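Cystathionine gamma-synthase (Xanthomonas oryzae pv. oryzae KACC 10331, PDB 6LD9) probably makes cystathionine for methionine biosynthesis with pyridoxal 5'-phosphate as cofactor, and here holds cystathionine joined to that cofactor. Local coordinates at residues Thr208-Gly213 and Glu336-Val341; Gly308-Phe313 and Arg372-Ile377. The protein carries 2 engineered substitutions. All coordinates share one frame; numbering follows the deposited sequence.

Interaction 1: Thr208-Gly213 and Glu336-Val341; sequences TKYING and ESLGGV. With E9U ((2~{S})-4-[(2~{R})-2-azanyl-3-oxidanyl-3-oxidanylidene-propyl]sulfanyl-2-[(~{E})-[2-methyl-3-oxidanyl-5-(phosphonooxymethyl)pyridin-4-yl]methylideneamino]butanoic acid), chain G.
Lys209 crosses Leu338 at about a right angle in the active site of a fold type I pyridoxal phosphate enzyme, a worked example of two loops meeting beside the bound ligand. Lys209 is the predicted attachment point of the cofactor, which in this structure is joined to cystathionine instead. Its CB and CG both lie 3.9 Å from Leu338 CD1, and a bend at chi2 (-32°) carries CD past the carbonyl of Leu338. The other methyl of that leucine, CD2, faces the ligand carboxylate made of C, O and OT. Three bonds hold the ligand itself. Thr208 OG1 donates to phosphate oxygen O2P at 2.8 Å, and itself accepts a bond from Gly219 N. Ser337 N reaches ligand OT at 2.8 Å, while the ligand amino group NH gives a hydrogen bond of 3.0 Å to Glu336 OE2. Tyr57 of the second subunit packs on Thr208, Lys209 and Glu336. Behind them a water shares a 2.6 Å bond with Ser337 OG and donates to Thr208 O, bridging the loops. Farther out, Gly339 CA lies 3.5 Å from the centroid of the Tyr210 ring, over one face in a CH-pi contact, and His266 meets the same ring edge-to-face. A further link is backbone: Gly213 O accepts Val341 N at 3.0 Å and also receives the CA-H of Gly340.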
ATOM      1  N   THR C 208       1.370 -10.243 -14.465  1.00 20.19           N
ATOM      2  CA  THR C 208       2.601 -10.374 -13.651  1.00 20.51           C
ATOM      3  C   THR C 208       3.825  -9.956 -14.492  1.00 23.64           C
ATOM      4  O   THR C 208       4.843  -9.509 -13.945  1.00 24.07           O
ATOM      5  CB  THR C 208       2.705 -11.825 -13.196  1.00 19.19           C
ATOM      6  OG1 THR C 208       1.464 -12.273 -12.626  1.00 18.57           O
ATOM      7  CG2 THR C 208       3.821 -12.030 -12.205  1.00 19.05           C
ATOM      8  N   LYS C 209       3.727 -10.082 -15.817  1.00 25.93           N
ATOM      9  CA  LYS C 209       4.884 -10.002 -16.726  1.00 26.00           C
ATOM     10  C   LYS C 209       4.954  -8.538 -17.215  1.00 25.42           C
ATOM     11  O   LYS C 209       5.113  -7.613 -16.348  1.00 25.02           O
ATOM     12  CB  LYS C 209       4.759 -11.180 -17.695  1.00 28.57           C
ATOM     13  CG  LYS C 209       4.598 -12.613 -17.089  1.00 30.35           C
ATOM     14  CD  LYS C 209       5.320 -12.761 -15.761  1.00 35.93           C
ATOM     15  CE  LYS C 209       5.550 -14.112 -15.075  1.00 38.14           C
ATOM     16  NZ  LYS C 209       4.497 -15.071 -15.401  1.00 44.87           N
ATOM     17  N   TYR C 210       4.954  -8.274 -18.511  1.00 22.41           N
ATOM     18  CA  TYR C 210       5.158  -6.898 -19.043  1.00 20.40           C
ATOM     19  C   TYR C 210       4.112  -5.870 -18.630  1.00 19.01           C
ATOM     20  O   TYR C 210       4.428  -4.716 -18.480  1.00 17.46           O
ATOM     21  CB  TYR C 210       5.215  -6.898 -20.560  1.00 20.40           C
ATOM     22  CG  TYR C 210       6.420  -7.645 -21.077  1.00 20.22           C
ATOM     23  CD1 TYR C 210       7.652  -7.051 -21.089  1.00 20.48           C
ATOM     24  CD2 TYR C 210       6.309  -8.928 -21.545  1.00 20.40           C
ATOM     25  CE1 TYR C 210       8.778  -7.719 -21.544  1.00 22.40           C
ATOM     26  CE2 TYR C 210       7.421  -9.592 -22.030  1.00 22.63           C
ATOM     27  CZ  TYR C 210       8.678  -8.995 -22.061  1.00 22.73           C
ATOM     28  OH  TYR C 210       9.793  -9.693 -22.535  1.00 22.65           O
ATOM     29  N   ILE C 211       2.870  -6.234 -18.490  1.00 19.83           N
ATOM     30  CA  ILE C 211       1.833  -5.212 -18.209  1.00 20.32           C
ATOM     31  C   ILE C 211       2.166  -4.551 -16.870  1.00 21.60           C
ATOM     32  O   ILE C 211       2.261  -3.315 -16.809  1.00 23.46           O
ATOM     33  CB  ILE C 211       0.448  -5.847 -18.236  1.00 20.63           C
ATOM     34  CG1 ILE C 211       0.067  -6.230 -19.666  1.00 22.35           C
ATOM     35  CG2 ILE C 211      -0.570  -4.915 -17.641  1.00 20.79           C
ATOM     36  CD1 ILE C 211      -1.140  -7.098 -19.764  1.00 22.70           C
ATOM     37  N   ASN C 212       2.424  -5.321 -15.823  1.00 22.28           N
ATOM     38  CA  ASN C 212       2.801  -4.695 -14.538  1.00 21.96           C
ATOM     39  C   ASN C 212       4.244  -4.175 -14.640  1.00 20.97           C
ATOM     40  O   ASN C 212       4.556  -3.074 -14.193  1.00 20.28           O
ATOM     41  CB  ASN C 212       2.735  -5.652 -13.365  1.00 22.37           C
ATOM     42  CG  ASN C 212       3.201  -4.944 -12.099  1.00 24.11           C
ATOM     43  OD1 ASN C 212       4.180  -5.384 -11.499  1.00 24.28           O
ATOM     44  ND2 ASN C 212       2.557  -3.820 -11.735  1.00 22.93           N
ATOM     45  N   GLY C 213       5.136  -5.026 -15.080  1.00 21.16           N
ATOM     46  CA  GLY C 213       6.487  -4.608 -15.454  1.00 21.94           C
ATOM     47  C   GLY C 213       7.425  -4.498 -14.299  1.00 22.75           C
ATOM     48  O   GLY C 213       8.609  -4.388 -14.583  1.00 25.13           O
ATOM     49  N   GLU C 336      12.589 -17.236 -11.619  1.00 27.79           N
ATOM     50  CA  GLU C 336      11.397 -17.399 -12.496  1.00 30.01           C
ATOM     51  C   GLU C 336      10.779 -16.029 -12.801  1.00 25.65           C
ATOM     52  O   GLU C 336      11.248 -15.012 -12.270  1.00 25.90           O
ATOM     53  CB  GLU C 336      10.412 -18.379 -11.833  1.00 35.16           C
ATOM     54  CG  GLU C 336      11.043 -19.772 -11.613  1.00 42.25           C
ATOM     55  CD  GLU C 336      10.268 -20.806 -10.797  1.00 49.07           C
ATOM     56  OE1 GLU C 336      10.512 -22.023 -11.023  1.00 53.13           O
ATOM     57  OE2 GLU C 336       9.442 -20.413  -9.921  1.00 52.06           O
ATOM     58  N   SER C 337       9.737 -16.029 -13.610  1.00 24.94           N
ATOM     59  CA  SER C 337       9.011 -14.845 -14.134  1.00 24.19           C
ATOM     60  C   SER C 337       9.844 -14.190 -15.264  1.00 23.32           C
ATOM     61  O   SER C 337      10.927 -14.684 -15.643  1.00 21.35           O
ATOM     62  CB  SER C 337       8.669 -13.896 -13.014  1.00 24.58           C
ATOM     63  OG  SER C 337       7.626 -12.979 -13.338  1.00 24.66           O
ATOM     64  N   LEU C 338       9.310 -13.112 -15.802  1.00 21.95           N
ATOM     65  CA  LEU C 338       9.819 -12.423 -17.012  1.00 21.42           C
ATOM     66  C   LEU C 338       8.984 -11.148 -17.090  1.00 21.55           C
ATOM     67  O   LEU C 338       7.920 -11.035 -16.379  1.00 19.04           O
ATOM     68  CB  LEU C 338       9.598 -13.294 -18.244  1.00 21.72           C
ATOM     69  CG  LEU C 338       8.125 -13.704 -18.453  1.00 23.51           C
ATOM     70  CD1 LEU C 338       7.488 -13.069 -19.675  1.00 23.77           C
ATOM     71  CD2 LEU C 338       7.963 -15.210 -18.545  1.00 25.48           C
ATOM     72  N   GLY C 339       9.421 -10.223 -17.939  1.00 23.61           N
ATOM     73  CA  GLY C 339       8.641  -9.021 -18.326  1.00 22.93           C
ATOM     74  C   GLY C 339       8.959  -7.903 -17.399  1.00 21.17           C
ATOM     75  O   GLY C 339       8.309  -6.871 -17.497  1.00 26.51           O
ATOM     76  N   GLY C 340       9.886  -8.113 -16.504  1.00 20.34           N
ATOM     77  CA  GLY C 340      10.261  -7.032 -15.587  1.00 21.50           C
ATOM     78  C   GLY C 340      11.266  -6.081 -16.212  1.00 22.50           C
ATOM     79  O   GLY C 340      12.029  -6.465 -17.125  1.00 22.80           O
ATOM     80  N   VAL C 341      11.381  -4.922 -15.603  1.00 23.35           N
ATOM     81  CA  VAL C 341      12.447  -3.954 -15.919  1.00 23.68           C
ATOM     82  C   VAL C 341      13.789  -4.589 -15.604  1.00 23.30           C
ATOM     83  O   VAL C 341      14.723  -4.224 -16.239  1.00 22.40           O
ATOM     84  CB  VAL C 341      12.250  -2.650 -15.145  1.00 22.97           C
ATOM     85  CG1 VAL C 341      11.006  -1.961 -15.599  1.00 23.80           C
ATOM     86  CG2 VAL C 341      12.293  -2.850 -13.653  1.00 22.55           C
TER
HETATM   87  N1  E9U G 801       0.877 -17.797 -19.254  1.00 24.83           N
HETATM   88  C2  E9U G 801       2.218 -17.751 -19.582  1.00 25.59           C
HETATM   89  C3  E9U G 801       3.267 -17.726 -18.564  1.00 24.71           C
HETATM   90  N   E9U G 801       5.158 -17.825 -16.440  1.00 32.72           N
HETATM   91  CA  E9U G 801       6.235 -17.745 -15.424  1.00 34.50           C
HETATM   92  C   E9U G 801       7.521 -18.008 -16.155  1.00 34.34           C
HETATM   93  O   E9U G 801       7.467 -18.683 -17.239  1.00 32.92           O
HETATM   94  CB  E9U G 801       5.917 -18.743 -14.307  1.00 37.56           C
HETATM   95  CG  E9U G 801       7.060 -19.122 -13.460  1.00 42.11           C
HETATM   96  SD  E9U G 801       6.991 -20.796 -12.895  1.00 63.79           S
HETATM   97  CE  E9U G 801       5.944 -20.979 -11.464  1.00 46.77           C
HETATM   98  CZ  E9U G 801       6.008 -21.910 -10.217  1.00 43.88           C
HETATM   99  CH  E9U G 801       4.892 -22.892 -10.294  1.00 39.50           C
HETATM  100  NH  E9U G 801       7.260 -22.456  -9.668  1.00 44.82           N
HETATM  101  C2A E9U G 801       2.640 -17.683 -21.033  1.00 24.35           C
HETATM  102  C4  E9U G 801       2.859 -17.777 -17.176  1.00 26.75           C
HETATM  103  C4A E9U G 801       3.897 -17.785 -16.133  1.00 29.46           C
HETATM  104  C5  E9U G 801       1.402 -17.796 -16.936  1.00 26.20           C
HETATM  105  C5A E9U G 801       0.820 -17.815 -15.576  1.00 26.45           C
HETATM  106  C6  E9U G 801       0.485 -17.800 -18.011  1.00 26.01           C
HETATM  107  O1P E9U G 801       2.266 -16.800 -12.917  1.00 21.99           O
HETATM  108  O2P E9U G 801       0.661 -14.866 -13.254  1.00 25.77           O
HETATM  109  O3  E9U G 801       4.553 -17.724 -18.879  1.00 23.44           O
HETATM  110  O3P E9U G 801      -0.251 -17.105 -12.761  1.00 24.57           O
HETATM  111  O4P E9U G 801       0.740 -16.495 -15.020  1.00 27.02           O
HETATM  112  OT  E9U G 801       8.619 -17.609 -15.643  1.00 33.22           O
HETATM  113  OX1 E9U G 801       4.962 -24.011  -9.839  1.00 35.49           O
HETATM  114  OX2 E9U G 801       3.831 -22.544 -10.788  1.00 38.48           O
HETATM  115  P   E9U G 801       0.892 -16.335 -13.372  1.00 27.02           P
HETATM  116  O   HOH W   1       7.577 -10.439 -12.840  1.00 37.86           O
HETATM  117  O   HOH W   2       9.077  -4.301 -17.876  1.00 16.37           O

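Interaction 2: Gly308-Phe313 and Arg372-Ile377; sequences GAMMSF and RLSIGI. With E9U ((2~{S})-4-[(2~{R})-2-azanyl-3-oxidanyl-3-oxidanylidene-propyl]sulfanyl-2-[(~{E})-[2-methyl-3-oxidanyl-5-(phosphonooxymethyl)pyridin-4-yl]methylideneamino]butanoic acid), chain G.
Leu373 and Met311 share one face of an antiparallel strand pair, with Phe313 and Ile375 packed against them, where residues 310-313 and 372-374 lie side by side in the sheet of 283-287, 310-315, 370-374, 344-346 and 333-334. Phe313 CE1 comes to 3.8 Å from Leu373 CD1, an oblique approach to the ring. Beside it Met311 and Leu373 form a hydrogen-bonded pair, and the bend at chi3 (87°) turns Met311 CE toward Ile375, whose CD1 it touches at 3.4 Å. Ala309 CB, in the loop just before the strand, adds to this apolar patch, and helix 259-277 packs on Ala309 through His266 and on Ile375 through Asn269 and Ile273.

The backbone ladder runs through the middle. Leu373 N donates to Met311 O at 2.8 Å, Met311 N answers to Leu373 O at 3.2 Å, and Ile375 N extends the series beyond the strand to Ala309 O.

The other face carries Met310, Ser312, Arg372 and Ser374. Met310 bends at chi2 and chi3, which brings its SD to 3.6 Å from Ser374 CB and lays its methyl CE over one face of the Arg372 guanidinium. Ser312 OG is held by Pro160 O. Arg372, with CG anti to the backbone N (chi1 -166°) and a bend at chi3 (69°), runs out toward the ligand. Its NH1 meets ligand O at 2.9 Å and its NH2 meets OT at 2.9 Å, both nearly straight.

Ligand atom C, which carries O and OT, lies in the guanidinium plane, so the twin bonds should fix both the position and the rotation of that carboxylate, and the opposite charges would probably strengthen the grip.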
ATOM      1  N   GLY C 308       9.917  -8.409 -29.375  1.00 24.89           N
ATOM      2  CA  GLY C 308       9.867  -8.712 -27.946  1.00 23.94           C
ATOM      3  C   GLY C 308      11.251  -8.781 -27.364  1.00 23.13           C
ATOM      4  O   GLY C 308      12.175  -8.396 -28.003  1.00 21.26           O
ATOM      5  N   ALA C 309      11.352  -9.256 -26.145  1.00 22.96           N
ATOM      6  CA  ALA C 309      12.610  -9.304 -25.408  1.00 24.07           C
ATOM      7  C   ALA C 309      12.766 -10.641 -24.713  1.00 24.48           C
ATOM      8  O   ALA C 309      13.557 -10.694 -23.760  1.00 25.47           O
ATOM      9  CB  ALA C 309      12.659  -8.149 -24.440  1.00 24.61           C
ATOM     10  N   MET C 310      12.013 -11.652 -25.121  1.00 26.68           N
ATOM     11  CA  MET C 310      12.223 -13.028 -24.601  1.00 26.80           C
ATOM     12  C   MET C 310      13.043 -13.806 -25.622  1.00 28.88           C
ATOM     13  O   MET C 310      12.687 -13.805 -26.843  1.00 29.36           O
ATOM     14  CB  MET C 310      10.905 -13.747 -24.331  1.00 27.51           C
ATOM     15  CG  MET C 310      10.032 -13.112 -23.220  1.00 29.84           C
ATOM     16  SD  MET C 310      10.897 -12.843 -21.660  1.00 27.42           S
ATOM     17  CE  MET C 310      11.219 -14.555 -21.225  1.00 27.57           C
ATOM     18  N   MET C 311      14.080 -14.480 -25.152  1.00 28.58           N
ATOM     19  CA  MET C 311      14.815 -15.404 -26.007  1.00 29.78           C
ATOM     20  C   MET C 311      15.330 -16.567 -25.169  1.00 30.52           C
ATOM     21  O   MET C 311      15.611 -16.392 -24.016  1.00 28.72           O
ATOM     22  CB  MET C 311      15.951 -14.691 -26.751  1.00 29.64           C
ATOM     23  CG  MET C 311      16.951 -14.010 -25.876  1.00 31.89           C
ATOM     24  SD  MET C 311      18.264 -13.220 -26.906  1.00 36.99           S
ATOM     25  CE  MET C 311      17.449 -11.649 -27.192  1.00 33.63           C
ATOM     26  N   SER C 312      15.555 -17.716 -25.799  1.00 32.93           N
ATOM     27  CA  SER C 312      16.327 -18.788 -25.142  1.00 33.27           C
ATOM     28  C   SER C 312      17.457 -19.237 -26.059  1.00 30.97           C
ATOM     29  O   SER C 312      17.624 -18.687 -27.105  1.00 29.90           O
ATOM     30  CB  SER C 312      15.423 -19.852 -24.669  1.00 32.58           C
ATOM     31  OG  SER C 312      14.667 -20.245 -25.748  1.00 37.32           O
ATOM     32  N   PHE C 313      18.353 -20.031 -25.532  1.00 31.41           N
ATOM     33  CA  PHE C 313      19.592 -20.429 -26.227  1.00 34.49           C
ATOM     34  C   PHE C 313      20.247 -21.624 -25.501  1.00 35.15           C
ATOM     35  O   PHE C 313      19.970 -21.978 -24.264  1.00 30.33           O
ATOM     36  CB  PHE C 313      20.498 -19.199 -26.362  1.00 36.54           C
ATOM     37  CG  PHE C 313      21.205 -18.834 -25.090  1.00 36.79           C
ATOM     38  CD1 PHE C 313      20.571 -18.038 -24.142  1.00 36.75           C
ATOM     39  CD2 PHE C 313      22.477 -19.316 -24.821  1.00 38.01           C
ATOM     40  CE1 PHE C 313      21.195 -17.710 -22.956  1.00 34.27           C
ATOM     41  CE2 PHE C 313      23.101 -18.982 -23.629  1.00 36.69           C
ATOM     42  CZ  PHE C 313      22.439 -18.225 -22.689  1.00 36.44           C
ATOM     43  N   ARG C 372      16.894 -19.403 -20.744  1.00 27.04           N
ATOM     44  CA  ARG C 372      15.884 -18.431 -21.163  1.00 25.22           C
ATOM     45  C   ARG C 372      16.262 -17.061 -20.569  1.00 25.52           C
ATOM     46  O   ARG C 372      16.367 -16.937 -19.359  1.00 26.77           O
ATOM     47  CB  ARG C 372      14.530 -18.896 -20.645  1.00 24.47           C
ATOM     48  CG  ARG C 372      13.374 -18.165 -21.280  1.00 25.29           C
ATOM     49  CD  ARG C 372      12.044 -18.407 -20.652  1.00 25.77           C
ATOM     50  NE  ARG C 372      11.984 -17.823 -19.342  1.00 27.64           N
ATOM     51  CZ  ARG C 372      10.948 -17.960 -18.511  1.00 28.37           C
ATOM     52  NH1 ARG C 372       9.891 -18.660 -18.858  1.00 28.63           N
ATOM     53  NH2 ARG C 372      10.955 -17.363 -17.333  1.00 29.64           N
ATOM     54  N   LEU C 373      16.376 -16.028 -21.395  1.00 26.41           N
ATOM     55  CA  LEU C 373      16.615 -14.644 -20.944  1.00 25.54           C
ATOM     56  C   LEU C 373      15.336 -13.854 -21.046  1.00 25.18           C
ATOM     57  O   LEU C 373      14.642 -13.982 -22.032  1.00 23.72           O
ATOM     58  CB  LEU C 373      17.682 -14.010 -21.816  1.00 25.96           C
ATOM     59  CG  LEU C 373      18.974 -14.795 -21.862  1.00 25.62           C
ATOM     60  CD1 LEU C 373      19.890 -14.140 -22.828  1.00 26.71           C
ATOM     61  CD2 LEU C 373      19.599 -14.896 -20.482  1.00 27.18           C
ATOM     62  N   SER C 374      15.025 -13.151 -19.971  1.00 25.16           N
ATOM     63  CA  SER C 374      14.074 -12.035 -19.984  1.00 25.44           C
ATOM     64  C   SER C 374      14.953 -10.788 -19.987  1.00 25.59           C
ATOM     65  O   SER C 374      15.631 -10.519 -18.935  1.00 24.40           O
ATOM     66  CB  SER C 374      13.081 -12.068 -18.845  1.00 24.78           C
ATOM     67  OG  SER C 374      12.194 -10.930 -18.892  1.00 25.87           O
ATOM     68  N   ILE C 375      14.905 -10.019 -21.090  1.00 25.43           N
ATOM     69  CA  ILE C 375      15.825  -8.868 -21.188  1.00 25.01           C
ATOM     70  C   ILE C 375      15.114  -7.646 -20.673  1.00 24.44           C
ATOM     71  O   ILE C 375      14.013  -7.374 -21.125  1.00 24.55           O
ATOM     72  CB  ILE C 375      16.437  -8.780 -22.576  1.00 26.82           C
ATOM     73  CG1 ILE C 375      17.374  -9.976 -22.643  1.00 27.77           C
ATOM     74  CG2 ILE C 375      17.196  -7.465 -22.810  1.00 27.51           C
ATOM     75  CD1 ILE C 375      17.633 -10.455 -23.967  1.00 31.02           C
ATOM     76  N   GLY C 376      15.751  -7.032 -19.669  1.00 24.11           N
ATOM     77  CA  GLY C 376      15.319  -5.795 -18.997  1.00 22.77           C
ATOM     78  C   GLY C 376      15.702  -4.544 -19.758  1.00 22.88           C
ATOM     79  O   GLY C 376      16.025  -4.650 -20.968  1.00 23.14           O
ATOM     80  N   ILE C 377      15.700  -3.416 -19.039  1.00 21.27           N
ATOM     81  CA  ILE C 377      15.895  -2.052 -19.573  1.00 20.94           C
ATOM     82  C   ILE C 377      17.159  -1.416 -19.004  1.00 20.37           C
ATOM     83  O   ILE C 377      17.303  -0.223 -19.139  1.00 20.14           O
ATOM     84  CB  ILE C 377      14.643  -1.224 -19.304  1.00 21.20           C
ATOM     85  CG1 ILE C 377      14.395  -0.957 -17.812  1.00 21.22           C
ATOM     86  CG2 ILE C 377      13.470  -1.888 -19.989  1.00 22.11           C
ATOM     87  CD1 ILE C 377      13.287   0.063 -17.615  1.00 21.77           C
TER
HETATM   88  N1  E9U G 801       0.877 -17.797 -19.254  1.00 24.83           N
HETATM   89  C2  E9U G 801       2.218 -17.751 -19.582  1.00 25.59           C
HETATM   90  C3  E9U G 801       3.267 -17.726 -18.564  1.00 24.71           C
HETATM   91  N   E9U G 801       5.158 -17.825 -16.440  1.00 32.72           N
HETATM   92  CA  E9U G 801       6.235 -17.745 -15.424  1.00 34.50           C
HETATM   93  C   E9U G 801       7.521 -18.008 -16.155  1.00 34.34           C
HETATM   94  O   E9U G 801       7.467 -18.683 -17.239  1.00 32.92           O
HETATM   95  CB  E9U G 801       5.917 -18.743 -14.307  1.00 37.56           C
HETATM   96  CG  E9U G 801       7.060 -19.122 -13.460  1.00 42.11           C
HETATM   97  SD  E9U G 801       6.991 -20.796 -12.895  1.00 63.79           S
HETATM   98  CE  E9U G 801       5.944 -20.979 -11.464  1.00 46.77           C
HETATM   99  CZ  E9U G 801       6.008 -21.910 -10.217  1.00 43.88           C
HETATM  100  CH  E9U G 801       4.892 -22.892 -10.294  1.00 39.50           C
HETATM  101  NH  E9U G 801       7.260 -22.456  -9.668  1.00 44.82           N
HETATM  102  C2A E9U G 801       2.640 -17.683 -21.033  1.00 24.35           C
HETATM  103  C4  E9U G 801       2.859 -17.777 -17.176  1.00 26.75           C
HETATM  104  C4A E9U G 801       3.897 -17.785 -16.133  1.00 29.46           C
HETATM  105  C5  E9U G 801       1.402 -17.796 -16.936  1.00 26.20           C
HETATM  106  C5A E9U G 801       0.820 -17.815 -15.576  1.00 26.45           C
HETATM  107  C6  E9U G 801       0.485 -17.800 -18.011  1.00 26.01           C
HETATM  108  O1P E9U G 801       2.266 -16.800 -12.917  1.00 21.99           O
HETATM  109  O2P E9U G 801       0.661 -14.866 -13.254  1.00 25.77           O
HETATM  110  O3  E9U G 801       4.553 -17.724 -18.879  1.00 23.44           O
HETATM  111  O3P E9U G 801      -0.251 -17.105 -12.761  1.00 24.57           O
HETATM  112  O4P E9U G 801       0.740 -16.495 -15.020  1.00 27.02           O
HETATM  113  OT  E9U G 801       8.619 -17.609 -15.643  1.00 33.22           O
HETATM  114  OX1 E9U G 801       4.962 -24.011  -9.839  1.00 35.49           O
HETATM  115  OX2 E9U G 801       3.831 -22.544 -10.788  1.00 38.48           O
HETATM  116  P   E9U G 801       0.892 -16.335 -13.372  1.00 27.02           P

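In the fold
Both contacts are buried, yet they differ in what they join. Interaction 1 joins a loop of each sheet, one following strand 202-206 of the seven-stranded sheet and one lying between strands 333-334 and 344-346 of the smaller sheet, and it relies on ligand bonds, waters and CH contacts. Interaction 2 stays within the smaller sheet and combines a regular hydrogen-bond ladder with an apolar face, reaching the ligand through one arginine. Their centres are 11 Å apart, and they are tied directly by Gly339 N to Ser374 OG and Val341 O to Ile377 N, both probable hydrogen bonds. The ligand is held by both.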